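Local atomic coordinates of beta-galactosidase (Streptococcus pneumoniae, PDB entry 4CUA), a protein that hydrolyses terminal beta-galactosides and, through the carbohydrate-binding module described here, probably binds galactose-containing sugars. Residues Ala46-Asn51 with Gly82-His87; Pro18-Ser23 with Asp29-Val34; Tyr95-Tyr100 with Asn146-Asp151. All blocks are in the same frame, centred on the assembly; numbering follows the deposited sequence. Where two conformers were deposited one is given.

Interaction 1: residues Ala46-Asn51 with Gly82-His87. With CA (calcium ion), chain C; EDO (1,2-ethanediol), chain D; EDO (1,2-ethanediol), chain F.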
loop_
_atom_site.group_PDB
_atom_site.type_symbol
_atom_site.label_atom_id
_atom_site.label_comp_id
_atom_site.label_asym_id
_atom_site.label_seq_id
_atom_site.Cartn_x
_atom_site.Cartn_y
_atom_site.Cartn_z
ATOM N N ALA A 46 2.859 -18.562 -1.077
ATOM C CA ALA A 46 1.917 -17.487 -1.208
ATOM C C ALA A 46 2.341 -16.394 -0.260
ATOM O O ALA A 46 2.488 -16.620 0.964
ATOM C CB ALA A 46 0.512 -17.927 -0.911
ATOM N N ASN A 47 2.524 -15.203 -0.809
ATOM C CA ASN A 47 2.899 -14.041 0.010
ATOM C C ASN A 47 2.336 -12.774 -0.650
ATOM O O ASN A 47 2.815 -12.330 -1.681
ATOM C CB ASN A 47 4.425 -13.901 0.099
ATOM C CG ASN A 47 4.811 -12.729 0.985
ATOM O OD1 ASN A 47 5.007 -11.604 0.486
ATOM N ND2 ASN A 47 4.885 -12.969 2.258
ATOM N N ARG A 48 1.230 -12.295 -0.128
ATOM C CA ARG A 48 0.521 -11.202 -0.766
ATOM C C ARG A 48 -0.524 -10.619 0.137
ATOM O O ARG A 48 -1.060 -11.327 0.999
ATOM C CB ARG A 48 -0.074 -11.662 -2.082
ATOM C CG ARG A 48 -0.920 -12.922 -1.971
ATOM C CD ARG A 48 -1.483 -13.294 -3.309
ATOM N NE ARG A 48 -2.246 -14.533 -3.305
ATOM C CZ ARG A 48 -1.732 -15.744 -3.524
ATOM N NH1 ARG A 48 -0.448 -15.950 -3.695
ATOM N NH2 ARG A 48 -2.557 -16.808 -3.496
ATOM N N TRP A 49 -0.819 -9.313 -0.044
ATOM C CA TRP A 49 -2.083 -8.766 0.355
ATOM C C TRP A 49 -3.039 -8.954 -0.800
ATOM O O TRP A 49 -2.671 -8.814 -1.968
ATOM C CB TRP A 49 -1.964 -7.273 0.625
ATOM C CG TRP A 49 -3.314 -6.608 0.733
ATOM C CD1 TRP A 49 -4.042 -6.487 1.835
ATOM C CD2 TRP A 49 -4.063 -5.998 -0.343
ATOM N NE1 TRP A 49 -5.218 -5.832 1.555
ATOM C CE2 TRP A 49 -5.268 -5.552 0.225
ATOM C CE3 TRP A 49 -3.840 -5.831 -1.689
ATOM C CZ2 TRP A 49 -6.241 -4.883 -0.527
ATOM C CZ3 TRP A 49 -4.810 -5.150 -2.438
ATOM C CH2 TRP A 49 -5.989 -4.701 -1.843
ATOM N N THR A 50 -4.290 -9.303 -0.483
ATOM C CA THR A 50 -5.363 -9.198 -1.480
ATOM C C THR A 50 -6.597 -8.775 -0.747
ATOM O O THR A 50 -6.673 -8.867 0.462
ATOM C CB THR A 50 -5.662 -10.529 -2.195
ATOM O OG1 THR A 50 -6.512 -11.333 -1.381
ATOM C CG2 THR A 50 -4.447 -11.342 -2.585
ATOM N N ASN A 51 -7.585 -8.353 -1.548
ATOM C CA ASN A 51 -8.965 -8.176 -1.051
ATOM C C ASN A 51 -9.851 -9.197 -1.792
ATOM O O ASN A 51 -11.030 -8.891 -2.058
ATOM C CB ASN A 51 -9.456 -6.777 -1.136
ATOM C CG ASN A 51 -9.517 -6.231 -2.535
ATOM O OD1 ASN A 51 -8.936 -6.810 -3.449
ATOM N ND2 ASN A 51 -10.180 -5.065 -2.700
ATOM N N GLY A 82 4.527 -4.519 -6.619
ATOM C CA GLY A 82 4.563 -5.807 -7.287
ATOM C C GLY A 82 3.182 -6.430 -7.289
ATOM O O GLY A 82 2.788 -7.044 -6.315
ATOM N N PHE A 83 2.461 -6.263 -8.365
ATOM C CA PHE A 83 1.165 -6.907 -8.488
ATOM C C PHE A 83 1.307 -8.392 -8.730
ATOM O O PHE A 83 2.167 -8.849 -9.510
ATOM C CB PHE A 83 0.340 -6.223 -9.600
ATOM C CG PHE A 83 -0.022 -4.806 -9.284
ATOM C CD1 PHE A 83 -0.954 -4.521 -8.294
ATOM C CD2 PHE A 83 0.603 -3.729 -9.919
ATOM C CE1 PHE A 83 -1.267 -3.199 -7.983
ATOM C CE2 PHE A 83 0.304 -2.425 -9.589
ATOM C CZ PHE A 83 -0.634 -2.154 -8.622
ATOM N N HIS A 84 0.384 -9.174 -8.177
ATOM C CA HIS A 84 0.300 -10.590 -8.370
ATOM C C HIS A 84 -1.005 -10.947 -9.057
ATOM O O HIS A 84 -1.962 -10.253 -8.908
ATOM C CB HIS A 84 0.501 -11.320 -7.015
ATOM C CG HIS A 84 -0.155 -12.667 -6.930
ATOM N ND1 HIS A 84 -1.485 -12.804 -6.665
ATOM C CD2 HIS A 84 0.320 -13.915 -7.139
ATOM C CE1 HIS A 84 -1.817 -14.083 -6.669
ATOM N NE2 HIS A 84 -0.738 -14.789 -6.952
ATOM N N GLU A 85 -1.005 -12.028 -9.803
ATOM C CA GLU A 85 -2.252 -12.477 -10.427
ATOM C C GLU A 85 -2.339 -13.978 -10.451
ATOM O O GLU A 85 -1.363 -14.694 -10.668
ATOM C CB GLU A 85 -2.398 -11.941 -11.856
ATOM C CG GLU A 85 -1.445 -12.536 -12.868
ATOM C CD GLU A 85 -1.702 -12.033 -14.281
ATOM O OE1 GLU A 85 -2.682 -11.320 -14.506
ATOM O OE2 GLU A 85 -0.890 -12.336 -15.175
ATOM N N ASP A 86 -3.571 -14.445 -10.271
ATOM C CA ASP A 86 -3.944 -15.846 -10.443
ATOM C C ASP A 86 -5.403 -15.825 -11.009
ATOM O O ASP A 86 -5.855 -14.782 -11.439
ATOM C CB ASP A 86 -3.716 -16.694 -9.199
ATOM C CG ASP A 86 -4.592 -16.285 -7.988
ATOM O OD1 ASP A 86 -5.637 -15.628 -8.145
ATOM O OD2 ASP A 86 -4.170 -16.714 -6.864
ATOM N N HIS A 87 -6.103 -16.960 -10.999
ATOM C CA HIS A 87 -7.467 -16.985 -11.531
ATOM C C HIS A 87 -8.368 -15.966 -10.828
ATOM O O HIS A 87 -9.238 -15.362 -11.458
ATOM C CB HIS A 87 -8.066 -18.395 -11.406
ATOM C CG HIS A 87 -9.451 -18.516 -11.960
ATOM N ND1 HIS A 87 -9.736 -18.351 -13.302
ATOM C CD2 HIS A 87 -10.631 -18.811 -11.358
ATOM C CE1 HIS A 87 -11.033 -18.519 -13.497
ATOM N NE2 HIS A 87 -11.599 -18.789 -12.335
HETATM CA CA CA C . 5.822 -9.479 0.578
HETATM C C1 EDO D . -5.879 -15.225 -4.253
HETATM O O1 EDO D . -5.303 -16.494 -4.515
HETATM C C2 EDO D . -6.107 -14.965 -2.780
HETATM O O2 EDO D . -4.795 -14.918 -2.127
HETATM C C1 EDO F . 0.084 -15.592 3.308
HETATM O O1 EDO F . -0.490 -14.673 4.205
HETATM C C2 EDO F . -0.692 -15.604 2.003
HETATM O O2 EDO F . -0.514 -14.362 1.270
#
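Two torsions bring Arg48 and His84 face to face: Arg48 turns CG in between its backbone N and carbonyl carbon (chi1 52°) and then runs extended from CG to NE, while the His84 ring swings away from its own backbone N to meet it. The guanidinium lies flat on the imidazole, with planes 5° apart and centres separated by 4.1 Å. The overlap is shifted along the arginine, so that Arg48 CD also sits over the ring, 3.6 Å from the His84 centroid, as a CH-pi contact. Although Arg48 NH1 comes close to His84 NE2, the angle is poor for a hydrogen bond; the imidazole instead uses ND1 with Ser172 OG, which helps fix the ring's rotation. The stack joins the loop leading into strand 49-50 to the end of strand 70-83, next to Asn47, whose OD1 binds the calcium ion.

Asp86 adds a long salt bridge, 3.7 Å from its OD2 to Arg48 NH2, with the oxygen well out of the guanidinium plane, so only the charges act. In this crystal a 1,2-ethanediol, probably from the crystallisation liquor, bridges the two: its O2 accepts from Arg48 NE at 2.8 Å and 152°, and its O1 accepts from Arg48 NH2 and donates to Asp86 OD2. Asn43 OD1 is another partner of NH2.

The stacked cation would tend to disfavour protonation of His84, and the nearby carboxylate may partly offset this.

Interaction 2: residues Pro18-Ser23 with Asp29-Val34. With CA (calcium ion), chain C; EDO (1,2-ethanediol), chain F; EDO (1,2-ethanediol), chain D.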
loop_
_atom_site.group_PDB
_atom_site.type_symbol
_atom_site.label_atom_id
_atom_site.label_comp_id
_atom_site.label_asym_id
_atom_site.label_seq_id
_atom_site.Cartn_x
_atom_site.Cartn_y
_atom_site.Cartn_z
ATOM N N PRO A 18 8.144 1.243 10.072
ATOM C CA PRO A 18 6.994 1.519 9.190
ATOM C C PRO A 18 6.019 0.357 9.217
ATOM O O PRO A 18 6.374 -0.801 9.473
ATOM C CB PRO A 18 7.582 1.683 7.818
ATOM C CG PRO A 18 9.038 1.398 7.920
ATOM C CD PRO A 18 9.410 1.256 9.330
ATOM N N LEU A 19 4.751 0.705 9.011
ATOM C CA LEU A 19 3.640 -0.246 9.100
ATOM C C LEU A 19 2.842 -0.119 7.834
ATOM O O LEU A 19 2.463 0.979 7.432
ATOM C CB LEU A 19 2.709 0.155 10.257
ATOM C CG LEU A 19 1.381 -0.539 10.490
ATOM C CD1 LEU A 19 1.637 -1.981 10.907
ATOM C CD2 LEU A 19 0.678 0.174 11.644
ATOM N N ALA A 20 2.591 -1.249 7.188
ATOM C CA ALA A 20 1.624 -1.317 6.087
ATOM C C ALA A 20 0.223 -1.345 6.645
ATOM O O ALA A 20 -0.076 -1.923 7.713
ATOM C CB ALA A 20 1.871 -2.576 5.256
ATOM N N PHE A 21 -0.704 -0.730 5.922
ATOM C CA PHE A 21 -2.108 -0.717 6.340
ATOM C C PHE A 21 -2.961 -0.853 5.064
ATOM O O PHE A 21 -2.529 -0.570 3.951
ATOM C CB PHE A 21 -2.440 0.568 7.110
ATOM C CG PHE A 21 -2.250 1.848 6.302
ATOM C CD1 PHE A 21 -3.260 2.363 5.510
ATOM C CD2 PHE A 21 -1.041 2.576 6.364
ATOM C CE1 PHE A 21 -3.099 3.526 4.818
ATOM C CE2 PHE A 21 -0.888 3.712 5.649
ATOM C CZ PHE A 21 -1.901 4.181 4.849
ATOM N N ALA A 22 -4.211 -1.323 5.254
ATOM C CA ALA A 22 -5.159 -1.459 4.178
ATOM C C ALA A 22 -6.527 -1.121 4.653
ATOM O O ALA A 22 -6.831 -1.283 5.834
ATOM C CB ALA A 22 -5.164 -2.852 3.628
ATOM N N SER A 23 -7.358 -0.627 3.745
ATOM C CA SER A 23 -8.760 -0.365 4.132
ATOM C C SER A 23 -9.485 -1.676 4.501
ATOM O O SER A 23 -10.322 -1.704 5.406
ATOM C CB SER A 23 -9.451 0.310 2.960
ATOM O OG SER A 23 -9.354 -0.408 1.781
ATOM N N ASP A 29 -4.588 -13.042 3.803
ATOM C CA ASP A 29 -3.645 -12.245 3.016
ATOM C C ASP A 29 -3.456 -10.878 3.681
ATOM O O ASP A 29 -3.789 -9.840 3.091
ATOM C CB ASP A 29 -4.152 -12.027 1.602
ATOM C CG ASP A 29 -4.240 -13.279 0.780
ATOM O OD1 ASP A 29 -3.329 -14.127 0.828
ATOM O OD2 ASP A 29 -5.207 -13.350 -0.049
ATOM N N PRO A 30 -2.933 -10.872 4.906
ATOM C CA PRO A 30 -2.854 -9.597 5.645
ATOM C C PRO A 30 -1.928 -8.617 4.954
ATOM O O PRO A 30 -0.976 -9.019 4.267
ATOM C CB PRO A 30 -2.274 -9.995 6.976
ATOM C CG PRO A 30 -1.560 -11.281 6.692
ATOM C CD PRO A 30 -2.411 -11.978 5.685
ATOM N N VAL A 31 -2.155 -7.328 5.132
ATOM C CA VAL A 31 -1.375 -6.295 4.455
ATOM C C VAL A 31 0.054 -6.233 4.921
ATOM O O VAL A 31 0.876 -5.714 4.214
ATOM C CB VAL A 31 -2.102 -4.919 4.576
ATOM C CG1 VAL A 31 -1.935 -4.346 5.955
ATOM C CG2 VAL A 31 -1.607 -3.960 3.476
ATOM N N SER A 32 0.346 -6.744 6.093
ATOM C CA SER A 32 1.743 -6.862 6.568
ATOM C C SER A 32 2.588 -7.648 5.573
ATOM O O SER A 32 3.806 -7.478 5.486
ATOM C CB SER A 32 1.767 -7.539 7.958
ATOM O OG SER A 32 1.069 -8.766 7.933
ATOM N N ASN A 33 1.970 -8.486 4.732
ATOM C CA ASN A 33 2.697 -9.111 3.639
ATOM C C ASN A 33 3.316 -8.223 2.639
ATOM O O ASN A 33 4.146 -8.661 1.871
ATOM C CB ASN A 33 1.809 -10.097 2.903
ATOM C CG ASN A 33 1.504 -11.357 3.723
ATOM O OD1 ASN A 33 2.259 -11.738 4.633
ATOM N ND2 ASN A 33 0.462 -12.044 3.344
ATOM N N VAL A 34 2.897 -6.952 2.542
ATOM C CA VAL A 34 3.410 -6.125 1.465
ATOM C C VAL A 34 4.758 -5.416 1.776
ATOM O O VAL A 34 5.293 -4.759 0.906
ATOM C CB VAL A 34 2.432 -5.087 0.900
ATOM C CG1 VAL A 34 1.078 -5.734 0.565
ATOM C CG2 VAL A 34 2.240 -3.876 1.848
HETATM CA CA CA C . 5.822 -9.479 0.578
HETATM C C1 EDO F . 0.084 -15.592 3.308
HETATM O O1 EDO F . -0.490 -14.673 4.205
HETATM C C2 EDO F . -0.692 -15.604 2.003
HETATM O O2 EDO F . -0.514 -14.362 1.270
HETATM C C1 EDO D . -5.879 -15.225 -4.253
HETATM O O1 EDO D . -5.303 -16.494 -4.515
HETATM C C2 EDO D . -6.107 -14.965 -2.780
HETATM O O2 EDO D . -4.795 -14.918 -2.127
#
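At the calcium-bearing end of this galactose-binding-like domain, a 3-10 turn packs on the first strand of the beta-sheet, and Ala20 and Ala22 of that strand meet Val31 and Val34 of the turn. The interface is apolar, with no hydrogen bond crossing it. Ala20 CB is the hub: it lies 3.5 Å from Val31 O and 3.7 Å from Val34 CG2, while Val31 CG2 approaches it less closely. Two residues further along, on the same side of the strand, Ala22 CB touches Val31 CG2 at 3.7 Å. The two methyls of Val31 divide the strand between them. CG2, anti to the backbone N, reaches Ala22 and the carbonyl oxygen of Phe21, whereas Val31 CG1 comes to 3.5 Å from Ala20 O. Val31 thus straddles the strand backbone at Phe21, whose own CB points the other way and whose ring stacks on Phe122.

The turn belongs to the loop that links strand 19-22 to strand 49-50 of the antiparallel sheet, and it keeps its shape through two internal bonds, Asn33 N to Pro30 O and Val34 N to Val31 O. The bond from Val34 N to Val31 O, 2.9 Å long, uses the oxygen that Ala20 CB abuts. This is where packing joins the metal site: Asn33, whose CB points away from the strand, gives its backbone O to the calcium ion at 2.3 Å. Asp36, Leu38, Asn47, Thr174 and Glu175 supply the other protein ligands. Asn33 ND2 donates at 163° to O1 of a 1,2-ethanediol, probably from the crystallisation liquor, 2.9 Å away, and Asp29 OD1 accepts from the O2 of that molecule. Behind the valines, Trp49 and Val61 extend the hydrophobic layer, touching both Val31 and Val34, and Ile173 adds to the cover of Val34.

Interaction 3: residues Tyr95-Tyr100 with Asn146-Asp151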
loop_
_atom_site.group_PDB
_atom_site.type_symbol
_atom_site.label_atom_id
_atom_site.label_comp_id
_atom_site.label_asym_id
_atom_site.label_seq_id
_atom_site.Cartn_x
_atom_site.Cartn_y
_atom_site.Cartn_z
ATOM N N TYR A 95 -6.678 3.143 -10.319
ATOM C CA TYR A 95 -6.064 3.483 -9.034
ATOM C C TYR A 95 -5.784 4.951 -8.902
ATOM O O TYR A 95 -5.762 5.713 -9.888
ATOM C CB TYR A 95 -4.712 2.704 -8.858
ATOM C CG TYR A 95 -3.706 3.139 -9.922
ATOM C CD1 TYR A 95 -3.671 2.549 -11.152
ATOM C CD2 TYR A 95 -2.817 4.149 -9.666
ATOM C CE1 TYR A 95 -2.784 2.986 -12.155
ATOM C CE2 TYR A 95 -1.943 4.585 -10.659
ATOM C CZ TYR A 95 -1.931 3.972 -11.867
ATOM O OH TYR A 95 -1.046 4.452 -12.859
ATOM N N VAL A 96 -5.584 5.383 -7.692
ATOM C CA VAL A 96 -5.142 6.710 -7.370
ATOM C C VAL A 96 -4.090 6.563 -6.287
ATOM O O VAL A 96 -4.288 5.845 -5.304
ATOM C CB VAL A 96 -6.250 7.575 -6.780
ATOM C CG1 VAL A 96 -5.740 8.936 -6.365
ATOM C CG2 VAL A 96 -7.355 7.696 -7.817
ATOM N N ILE A 97 -2.967 7.245 -6.444
ATOM C CA ILE A 97 -1.959 7.328 -5.397
ATOM C C ILE A 97 -2.105 8.638 -4.627
ATOM O O ILE A 97 -2.198 9.740 -5.241
ATOM C CB ILE A 97 -0.521 7.188 -5.972
ATOM C CG1 ILE A 97 -0.362 5.852 -6.675
ATOM C CG2 ILE A 97 0.527 7.377 -4.899
ATOM C CD1 ILE A 97 0.878 5.682 -7.506
ATOM N N GLU A 98 -2.141 8.547 -3.311
ATOM C CA GLU A 98 -2.520 9.643 -2.418
ATOM C C GLU A 98 -1.568 9.764 -1.276
ATOM O O GLU A 98 -0.959 8.764 -0.889
ATOM C CB GLU A 98 -3.947 9.364 -1.875
ATOM C CG GLU A 98 -4.970 9.438 -2.977
ATOM C CD GLU A 98 -6.361 8.944 -2.589
ATOM O OE1 GLU A 98 -6.520 7.903 -1.911
ATOM O OE2 GLU A 98 -7.316 9.615 -3.001
ATOM N N TYR A 99 -1.465 10.957 -0.681
ATOM C CA TYR A 99 -0.659 11.200 0.464
ATOM C C TYR A 99 -1.409 11.894 1.569
ATOM O O TYR A 99 -2.379 12.658 1.277
ATOM C CB TYR A 99 0.641 12.000 0.104
ATOM C CG TYR A 99 0.448 13.435 -0.304
ATOM C CD1 TYR A 99 0.020 13.763 -1.585
ATOM C CD2 TYR A 99 0.719 14.437 0.581
ATOM C CE1 TYR A 99 -0.198 15.123 -1.979
ATOM C CE2 TYR A 99 0.560 15.763 0.205
ATOM C CZ TYR A 99 0.123 16.062 -1.072
ATOM O OH TYR A 99 -0.107 17.406 -1.450
ATOM N N TYR A 100 -0.996 11.655 2.792
ATOM C CA TYR A 100 -1.714 12.082 3.956
ATOM C C TYR A 100 -1.364 13.560 4.232
ATOM O O TYR A 100 -0.193 13.946 4.350
ATOM C CB TYR A 100 -1.409 11.199 5.134
ATOM C CG TYR A 100 -2.168 11.532 6.395
ATOM C CD1 TYR A 100 -3.442 11.042 6.588
ATOM C CD2 TYR A 100 -1.685 12.414 7.337
ATOM C CE1 TYR A 100 -4.159 11.354 7.707
ATOM C CE2 TYR A 100 -2.397 12.705 8.489
ATOM C CZ TYR A 100 -3.680 12.214 8.649
ATOM O OH TYR A 100 -4.408 12.545 9.807
ATOM N N ASN A 146 6.088 -2.611 -10.341
ATOM C CA ASN A 146 5.583 -1.513 -11.199
ATOM C C ASN A 146 5.979 -0.225 -10.525
ATOM O O ASN A 146 5.650 0.012 -9.379
ATOM C CB ASN A 146 4.040 -1.567 -11.289
ATOM C CG ASN A 146 3.530 -2.690 -12.165
ATOM O OD1 ASN A 146 2.831 -2.440 -13.139
ATOM N ND2 ASN A 146 3.863 -3.961 -11.853
ATOM N N HIS A 147 6.705 0.641 -11.237
ATOM C CA HIS A 147 7.294 1.821 -10.620
ATOM C C HIS A 147 6.525 3.096 -10.940
ATOM O O HIS A 147 6.163 3.311 -12.079
ATOM C CB HIS A 147 8.733 1.969 -11.152
ATOM C CG HIS A 147 9.574 0.795 -10.874
ATOM N ND1 HIS A 147 9.976 0.475 -9.615
ATOM C CD2 HIS A 147 10.034 -0.172 -11.678
ATOM C CE1 HIS A 147 10.688 -0.640 -9.646
ATOM N NE2 HIS A 147 10.761 -1.035 -10.887
ATOM N N PHE A 148 6.282 3.862 -9.904
ATOM C CA PHE A 148 5.604 5.151 -9.927
ATOM C C PHE A 148 6.499 6.228 -9.344
ATOM O O PHE A 148 7.274 5.988 -8.432
ATOM C CB PHE A 148 4.320 5.097 -9.054
ATOM C CG PHE A 148 3.368 4.016 -9.433
ATOM C CD1 PHE A 148 2.437 4.161 -10.436
ATOM C CD2 PHE A 148 3.403 2.797 -8.752
ATOM C CE1 PHE A 148 1.552 3.140 -10.768
ATOM C CE2 PHE A 148 2.512 1.788 -9.081
ATOM C CZ PHE A 148 1.573 1.949 -10.076
ATOM N N SER A 149 6.442 7.431 -9.952
ATOM C CA SER A 149 7.145 8.580 -9.420
ATOM C C SER A 149 6.222 9.797 -9.557
ATOM O O SER A 149 5.320 9.794 -10.396
ATOM C CB SER A 149 8.497 8.792 -10.100
ATOM O OG SER A 149 8.368 9.095 -11.463
ATOM N N PHE A 150 6.436 10.728 -8.671
ATOM C CA PHE A 150 5.559 11.882 -8.523
ATOM C C PHE A 150 6.293 12.974 -7.786
ATOM O O PHE A 150 7.410 12.832 -7.255
ATOM C CB PHE A 150 4.226 11.476 -7.827
ATOM C CG PHE A 150 4.404 10.593 -6.640
ATOM C CD1 PHE A 150 4.722 11.111 -5.428
ATOM C CD2 PHE A 150 4.257 9.192 -6.778
ATOM C CE1 PHE A 150 4.925 10.297 -4.302
ATOM C CE2 PHE A 150 4.479 8.380 -5.675
ATOM C CZ PHE A 150 4.819 8.917 -4.466
ATOM N N ASP A 151 5.692 14.173 -7.787
ATOM C CA ASP A 151 6.311 15.261 -7.080
ATOM C C ASP A 151 6.540 14.936 -5.603
ATOM O O ASP A 151 5.669 14.420 -4.919
ATOM C CB ASP A 151 5.444 16.520 -7.186
ATOM C CG ASP A 151 5.344 17.076 -8.596
ATOM O OD1 ASP A 151 6.278 16.924 -9.448
ATOM O OD2 ASP A 151 4.262 17.652 -8.887
#
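Phe148 meets two side chains of the strand 95-100 in different ways, taking Ile97 on a face of its ring and Tyr95 at its rim. Ile97 CD1 stands over the phenyl face, 3.9 Å from the Phe148 centroid and 25° off the ring normal. It is displaced toward the CB side of the ring, which is why the nearest ring atom to Ile97 CD1 is Phe148 CG, at 3.6 Å. With CG1 beside the backbone N and the chain continuing nearly straight, Ile97 projects CD1 across the gap between the strands.

Tyr95 and Phe148 form an offset edge-to-face pair. The phenyl edge is turned toward the tyrosine face, the planes meet at 62°, and the centroids are 5.4 Å apart. Phe148 CE1 does the touching, at 3.7 Å from Tyr95 CZ; Tyr95 OH also lies near the phenyl plane, 3.6 Å from Phe148 CE1.

The other branch of Ile97 is directed to a second ring: Ile97 CG2 approaches Phe150 CE2 at 4.2 Å, a looser contact in which the two side chains cross at about a right angle. Ile97 thus offers CD1 to Phe148 and CG2 to Phe150.

The axes of the two segments approach to 10.1 Å and cross at 48°, and no backbone bond joins them, so this is side-chain packing across the interior of a beta-sandwich-like domain. Leu79 and Ile160 also contact Ile97, Met162 lies against Tyr95, and Val81 and Val76 of strand 70-83 flank Phe148 and Phe150 respectively.

Interactions 1 and 2 share the calcium ion: Asn47 OD1 of one and Asn33 O of the other are both ligands, 3.4 Å apart. Their segments also join directly, with probable hydrogen bonds between Thr50 OG1 and Asp29 OD2 (2.7 Å) and from Asn33 ND2 to Arg48 O (2.9 Å), and both contact the same two ethanediol molecules. The centres of interactions 1 and 2 are about 13 Å apart. Interaction 3 belongs to the hydrophobic interior, its centre about 19 Å from that of interaction 1 and 17 Å from that of interaction 2. Its link to interaction 1 is through neighbouring strands 70-83 and 145-155, where Phe83 packs on Asn146; it does not touch interaction 2.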